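PDB 2Y3M: protein transport protein HOFQ from Aggregatibacter actinomycetemcomitans, which is a secretin-family competence protein whose extra-membranous domains bind DNA and which probably takes part in DNA uptake. Local coordinates for residues N31-D36 against Q45-D50; S9-Q14 against Q68-Y73. One frame throughout, in Å; residues are numbered along the deposited sequence.

In the fold
Within one chain the two antiparallel pairs are well separated: contact 1 and contact 2 have centres about 31 Å apart and nearest atoms about 9 Å apart. Contact 2, its centre about 4 Å from the centre of the chain, closes a loop in the sequence in which contact 1 is nested. The second subunit ties the two kinds of pairing together. The strand of residues 45-48 lies along strand 6-14 of that subunit, and the exchange is reciprocal, so the hairpin of contact 1 in each subunit extends the sheet that holds contact 2 in the other. At this seam Arg11 of contact 2 is salt-bridged to Asp35 of the second subunit.

Contact 1: residues N31-D36 against Q45-D50; sequences NLIIDD and QLENVD
Asn31 and Glu47 face each other as an antiparallel hydrogen-bonded pair, Asn31 N giving to Glu47 O at 2.8 Å and Glu47 N returning to Asn31 O at 2.9 Å. Their side chains run side by side and are joined, Asn31 ND2 to Glu47 OE1 at 2.9 Å. The carboxylate oxygen lies close to the Asn31 amide plane, whereas ND2 reaches it from 45° above the carboxylate plane. Asn31 CG, anti to the backbone N (chi1 -170°), brings the amide there. Two residues along, Ile33 N and Gln45 O lie 2.9 Å apart in a nearly straight bond, mirrored by Gln45 N to Ile33 O. Ile33 CB rests on Gln45 CB at 4.1 Å, and its CD1 leans over Glu47 OE2. These strands form a beta hairpin, whose 45-48 edge pairs in turn with a strand of the second subunit; its other face carries Leu32 and Leu46, whose CD1 and CD2 methyls press together at 3.4 Å, unusually tight. Helix 51-63 covers Leu46 through Leu54, Val58 and Ile61; helix 18-26 covers Leu32. Glu47 OE1 also forms a salt bridge to Lys77 of the second subunit, and OE2 takes a weak bond from Gln45 NE2 (3.4 Å). Asn48 OD1 accepts from Asp50 N at 2.8 Å in an Asx turn leading into helix 51-63, while Asn48 ND2 is bonded to His28 O and Thr30 OG1.

Contact 2: residues S9-Q14 against Q68-Y73; sequences SIRLKQ and QENGIY
Strands 9-14 and 68-73 run antiparallel, 4.7 Å apart at closest approach with 156° between their directions, and an extra residue on strand 68-73 makes a beta bulge at Asn70 and Gly71, opposite Arg11, where the direct bond from Asn70 N to Arg11 O is weak (3.3 Å) and a water accepts from Arg11 N at 2.7 Å and donates to Gly71 O at 2.9 Å. On one side of the bulge Lys13 and Gln68 exchange two backbone bonds; on the other, Tyr73 N binds Ser9 O at 2.7 Å. Glu69 lies between two apolar neighbours: its CB meets Ile10 CD1 at 3.7 Å and Leu12 CD2 at 3.8 Å. Ile10 keeps CG1 anti to the backbone N (chi1 -173°), which sends CD1 across the Glu69 chain, 3.3 Å from its OE1, and onto Ile72 CG1. Ile72 in turn packs on Phe140 of strand 137-141. On the face of Ser9, Lys13, Gln68 and Tyr73, Gln68 CG touches Lys13 CB, and the two chains cross at an angle, Lys13 CD still near Gln68 NE2, before the end of Lys13 turns away. Arg11 forms a salt bridge to Asp35 of the second subunit, and Glu69 OE2 one to Lys62 of that subunit. The pair is therefore bound mostly by backbone bonds and aliphatic carbon, while the charged ends of Arg11 and Glu69 point to the second subunit and probably help to join the two chains.

Contact 1: residues N31-D36 against Q45-D50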
loop_
_atom_site.group_PDB
_atom_site.type_symbol
_atom_site.label_atom_id
_atom_site.label_comp_id
_atom_site.label_asym_id
_atom_site.label_seq_id
_atom_site.Cartn_x
_atom_site.Cartn_y
_atom_site.Cartn_z
ATOM N N ASN B 31 -2.320 -5.645 19.099
ATOM C CA ASN B 31 -1.406 -6.766 18.907
ATOM C C ASN B 31 -1.244 -7.081 17.411
ATOM O O ASN B 31 -2.219 -7.051 16.657
ATOM C CB ASN B 31 -1.878 -7.996 19.687
ATOM C CG ASN B 31 -0.846 -9.110 19.706
ATOM O OD1 ASN B 31 0.357 -8.866 19.608
ATOM N ND2 ASN B 31 -1.315 -10.343 19.840
ATOM N N LEU B 32 -0.010 -7.358 16.991
ATOM C CA LEU B 32 0.286 -7.640 15.583
ATOM C C LEU B 32 1.002 -8.978 15.389
ATOM O O LEU B 32 2.068 -9.210 15.959
ATOM C CB LEU B 32 1.112 -6.503 14.973
ATOM C CG LEU B 32 1.601 -6.667 13.532
ATOM C CD1 LEU B 32 0.459 -6.530 12.517
ATOM C CD2 LEU B 32 2.710 -5.672 13.232
ATOM N N ILE B 33 0.402 -9.863 14.600
ATOM C CA ILE B 33 1.084 -11.084 14.180
ATOM C C ILE B 33 1.393 -10.980 12.689
ATOM O O ILE B 33 0.485 -10.938 11.855
ATOM C CB ILE B 33 0.269 -12.373 14.472
ATOM C CG1 ILE B 33 -0.308 -12.355 15.893
ATOM C CG2 ILE B 33 1.141 -13.613 14.262
ATOM C CD1 ILE B 33 -1.427 -13.367 16.129
ATOM N N ILE B 34 2.682 -10.892 12.374
ATOM C CA ILE B 34 3.148 -10.955 10.998
ATOM C C ILE B 34 3.358 -12.420 10.629
ATOM O O ILE B 34 4.149 -13.129 11.265
ATOM C CB ILE B 34 4.454 -10.143 10.773
ATOM C CG1 ILE B 34 4.245 -8.673 11.165
ATOM C CG2 ILE B 34 4.905 -10.249 9.311
ATOM C CD1 ILE B 34 5.522 -7.915 11.460
ATOM N N ASP B 35 2.616 -12.861 9.617
ATOM C CA ASP B 35 2.742 -14.200 9.074
ATOM C C ASP B 35 3.405 -14.112 7.698
ATOM O O ASP B 35 2.795 -13.669 6.717
ATOM C CB ASP B 35 1.374 -14.891 9.014
ATOM C CG ASP B 35 0.715 -15.015 10.395
ATOM O OD1 ASP B 35 1.406 -15.428 11.353
ATOM O OD2 ASP B 35 -0.495 -14.700 10.531
ATOM N N ASP B 36 4.667 -14.521 7.653
ATOM C CA ASP B 36 5.507 -14.361 6.473
ATOM C C ASP B 36 5.810 -15.721 5.854
ATOM O O ASP B 36 6.666 -16.458 6.350
ATOM C CB ASP B 36 6.803 -13.643 6.866
ATOM C CG ASP B 36 7.642 -13.229 5.672
ATOM O OD1 ASP B 36 7.234 -13.447 4.510
ATOM O OD2 ASP B 36 8.730 -12.671 5.903
ATOM N N GLN B 45 -2.166 -10.249 11.235
ATOM C CA GLN B 45 -3.312 -10.417 12.109
ATOM C C GLN B 45 -3.270 -9.332 13.168
ATOM O O GLN B 45 -2.311 -9.240 13.935
ATOM C CB GLN B 45 -3.366 -11.814 12.733
ATOM C CG GLN B 45 -4.531 -11.964 13.702
ATOM C CD GLN B 45 -5.054 -13.374 13.804
ATOM O OE1 GLN B 45 -4.860 -14.193 12.902
ATOM N NE2 GLN B 45 -5.737 -13.666 14.907
ATOM N N LEU B 46 -4.306 -8.503 13.181
ATOM C CA LEU B 46 -4.397 -7.380 14.106
ATOM C C LEU B 46 -5.419 -7.668 15.189
ATOM O O LEU B 46 -6.492 -8.200 14.918
ATOM C CB LEU B 46 -4.761 -6.099 13.360
ATOM C CG LEU B 46 -3.742 -5.664 12.312
ATOM C CD1 LEU B 46 -4.375 -4.712 11.354
ATOM C CD2 LEU B 46 -2.549 -5.024 12.985
ATOM N N GLU B 47 -5.066 -7.338 16.425
ATOM C CA GLU B 47 -5.949 -7.582 17.557
ATOM C C GLU B 47 -6.071 -6.352 18.432
ATOM O O GLU B 47 -5.070 -5.745 18.796
ATOM C CB GLU B 47 -5.439 -8.758 18.390
ATOM C CG GLU B 47 -5.582 -10.102 17.713
ATOM C CD GLU B 47 -4.764 -11.181 18.383
ATOM O OE1 GLU B 47 -4.084 -10.896 19.392
ATOM O OE2 GLU B 47 -4.801 -12.325 17.893
ATOM N N ASN B 48 -7.305 -5.990 18.762
ATOM C CA ASN B 48 -7.556 -4.922 19.726
ATOM C C ASN B 48 -8.821 -5.197 20.549
ATOM O O ASN B 48 -9.812 -5.687 20.014
ATOM C CB ASN B 48 -7.641 -3.571 19.015
ATOM C CG ASN B 48 -7.395 -2.406 19.943
ATOM O OD1 ASN B 48 -8.120 -2.208 20.920
ATOM N ND2 ASN B 48 -6.375 -1.613 19.637
ATOM N N VAL B 49 -8.774 -4.884 21.847
ATOM C CA VAL B 49 -9.935 -5.053 22.743
ATOM C C VAL B 49 -11.083 -4.117 22.348
ATOM O O VAL B 49 -12.251 -4.407 22.616
ATOM C CB VAL B 49 -9.576 -4.877 24.257
ATOM C CG1 VAL B 49 -8.604 -5.950 24.721
ATOM C CG2 VAL B 49 -9.021 -3.487 24.548
ATOM N N ASP B 50 -10.735 -3.005 21.702
ATOM C CA ASP B 50 -11.713 -2.062 21.159
ATOM C C ASP B 50 -11.822 -2.222 19.649
ATOM O O ASP B 50 -10.803 -2.310 18.953
ATOM C CB ASP B 50 -11.315 -0.618 21.484
ATOM C CG ASP B 50 -11.769 -0.177 22.869
ATOM O OD1 ASP B 50 -12.949 -0.390 23.222
ATOM O OD2 ASP B 50 -10.949 0.408 23.603
#

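Contact 2: residues S9-Q14 against Q68-Y73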
loop_
_atom_site.group_PDB
_atom_site.type_symbol
_atom_site.label_atom_id
_atom_site.label_comp_id
_atom_site.label_asym_id
_atom_site.label_seq_id
_atom_site.Cartn_x
_atom_site.Cartn_y
_atom_site.Cartn_z
ATOM N N SER B 9 12.938 6.085 -16.863
ATOM C CA SER B 9 12.877 4.829 -16.134
ATOM C C SER B 9 13.017 5.082 -14.646
ATOM O O SER B 9 13.865 5.864 -14.224
ATOM C CB SER B 9 13.988 3.897 -16.598
ATOM O OG SER B 9 13.697 2.566 -16.235
ATOM N N ILE B 10 12.176 4.423 -13.855
ATOM C CA ILE B 10 12.262 4.525 -12.404
ATOM C C ILE B 10 12.002 3.172 -11.731
ATOM O O ILE B 10 11.104 2.419 -12.121
ATOM C CB ILE B 10 11.340 5.648 -11.850
ATOM C CG1 ILE B 10 11.571 5.855 -10.343
ATOM C CG2 ILE B 10 9.878 5.371 -12.192
ATOM C CD1 ILE B 10 10.857 7.063 -9.761
ATOM N N ARG B 11 12.827 2.867 -10.738
ATOM C CA ARG B 11 12.706 1.635 -9.981
ATOM C C ARG B 11 11.970 1.897 -8.669
ATOM O O ARG B 11 12.311 2.818 -7.926
ATOM C CB ARG B 11 14.092 1.031 -9.740
ATOM C CG ARG B 11 14.092 -0.308 -9.014
ATOM C CD ARG B 11 15.452 -0.988 -9.132
ATOM N NE ARG B 11 15.683 -1.494 -10.485
ATOM C CZ ARG B 11 15.509 -2.761 -10.854
ATOM N NH1 ARG B 11 15.107 -3.668 -9.971
ATOM N NH2 ARG B 11 15.744 -3.126 -12.106
ATOM N N LEU B 12 10.939 1.098 -8.412
ATOM C CA LEU B 12 10.224 1.126 -7.141
ATOM C C LEU B 12 10.574 -0.123 -6.345
ATOM O O LEU B 12 10.321 -1.246 -6.787
ATOM C CB LEU B 12 8.702 1.210 -7.352
ATOM C CG LEU B 12 8.055 2.393 -8.092
ATOM C CD1 LEU B 12 6.533 2.297 -8.008
ATOM C CD2 LEU B 12 8.522 3.732 -7.545
ATOM N N LYS B 13 11.179 0.080 -5.180
ATOM C CA LYS B 13 11.522 -1.016 -4.278
ATOM C C LYS B 13 10.499 -1.061 -3.145
ATOM O O LYS B 13 10.038 -0.010 -2.691
ATOM C CB LYS B 13 12.940 -0.821 -3.722
ATOM C CG LYS B 13 13.585 -2.097 -3.172
ATOM C CD LYS B 13 14.954 -1.842 -2.544
ATOM C CE LYS B 13 16.071 -1.816 -3.590
ATOM N NZ LYS B 13 17.433 -1.950 -2.983
ATOM N N GLN B 14 10.130 -2.262 -2.704
ATOM C CA GLN B 14 9.216 -2.392 -1.567
ATOM C C GLN B 14 9.924 -2.061 -0.264
ATOM O O GLN B 14 10.969 -2.631 0.048
ATOM C CB GLN B 14 8.577 -3.781 -1.496
ATOM C CG GLN B 14 7.168 -3.835 -2.083
ATOM C CD GLN B 14 6.358 -5.026 -1.599
ATOM O OE1 GLN B 14 6.909 -6.012 -1.113
ATOM N NE2 GLN B 14 5.039 -4.937 -1.735
ATOM N N GLN B 68 9.514 2.764 -2.093
ATOM C CA GLN B 68 10.565 3.769 -2.158
ATOM C C GLN B 68 11.112 3.859 -3.575
ATOM O O GLN B 68 11.268 2.851 -4.270
ATOM C CB GLN B 68 11.675 3.511 -1.131
ATOM C CG GLN B 68 12.208 2.084 -1.073
ATOM C CD GLN B 68 12.854 1.757 0.271
ATOM O OE1 GLN B 68 12.434 2.259 1.318
ATOM N NE2 GLN B 68 13.877 0.909 0.244
ATOM N N GLU B 69 11.370 5.084 -4.007
ATOM C CA GLU B 69 11.816 5.327 -5.367
ATOM C C GLU B 69 13.260 5.805 -5.414
ATOM O O GLU B 69 13.669 6.679 -4.643
ATOM C CB GLU B 69 10.881 6.306 -6.095
ATOM C CG GLU B 69 10.210 7.357 -5.211
ATOM C CD GLU B 69 9.455 8.414 -6.007
ATOM O OE1 GLU B 69 9.900 8.774 -7.118
ATOM O OE2 GLU B 69 8.417 8.900 -5.510
ATOM N N ASN B 70 14.026 5.194 -6.310
ATOM C CA ASN B 70 15.383 5.619 -6.603
ATOM C C ASN B 70 15.333 6.696 -7.687
ATOM O O ASN B 70 14.249 7.042 -8.161
ATOM C CB ASN B 70 16.222 4.412 -7.036
ATOM C CG ASN B 70 16.361 3.367 -5.928
ATOM O OD1 ASN B 70 16.074 2.185 -6.132
ATOM N ND2 ASN B 70 16.789 3.808 -4.745
ATOM N N GLY B 71 16.484 7.237 -8.070
ATOM C CA GLY B 71 16.525 8.268 -9.107
ATOM C C GLY B 71 15.910 7.824 -10.425
ATOM O O GLY B 71 15.801 6.627 -10.701
ATOM N N ILE B 72 15.497 8.794 -11.236
ATOM C CA ILE B 72 14.990 8.511 -12.576
ATOM C C ILE B 72 16.157 8.353 -13.556
ATOM O O ILE B 72 17.161 9.064 -13.472
ATOM C CB ILE B 72 13.993 9.581 -13.075
ATOM C CG1 ILE B 72 12.850 9.779 -12.075
ATOM C CG2 ILE B 72 13.411 9.201 -14.436
ATOM C CD1 ILE B 72 12.969 11.035 -11.236
ATOM N N TYR B 73 16.016 7.397 -14.468
ATOM C CA TYR B 73 17.043 7.085 -15.443
ATOM C C TYR B 73 16.487 7.376 -16.842
ATOM O O TYR B 73 15.401 6.920 -17.189
ATOM C CB TYR B 73 17.455 5.614 -15.268
ATOM C CG TYR B 73 18.672 5.139 -16.039
ATOM C CD1 TYR B 73 19.877 5.849 -16.015
ATOM C CD2 TYR B 73 18.632 3.942 -16.758
ATOM C CE1 TYR B 73 21.003 5.391 -16.718
ATOM C CE2 TYR B 73 19.749 3.474 -17.462
ATOM C CZ TYR B 73 20.928 4.203 -17.437
ATOM O OH TYR B 73 22.025 3.742 -18.134
HETATM O O HOH W 1 15.310 3.855 -11.209
#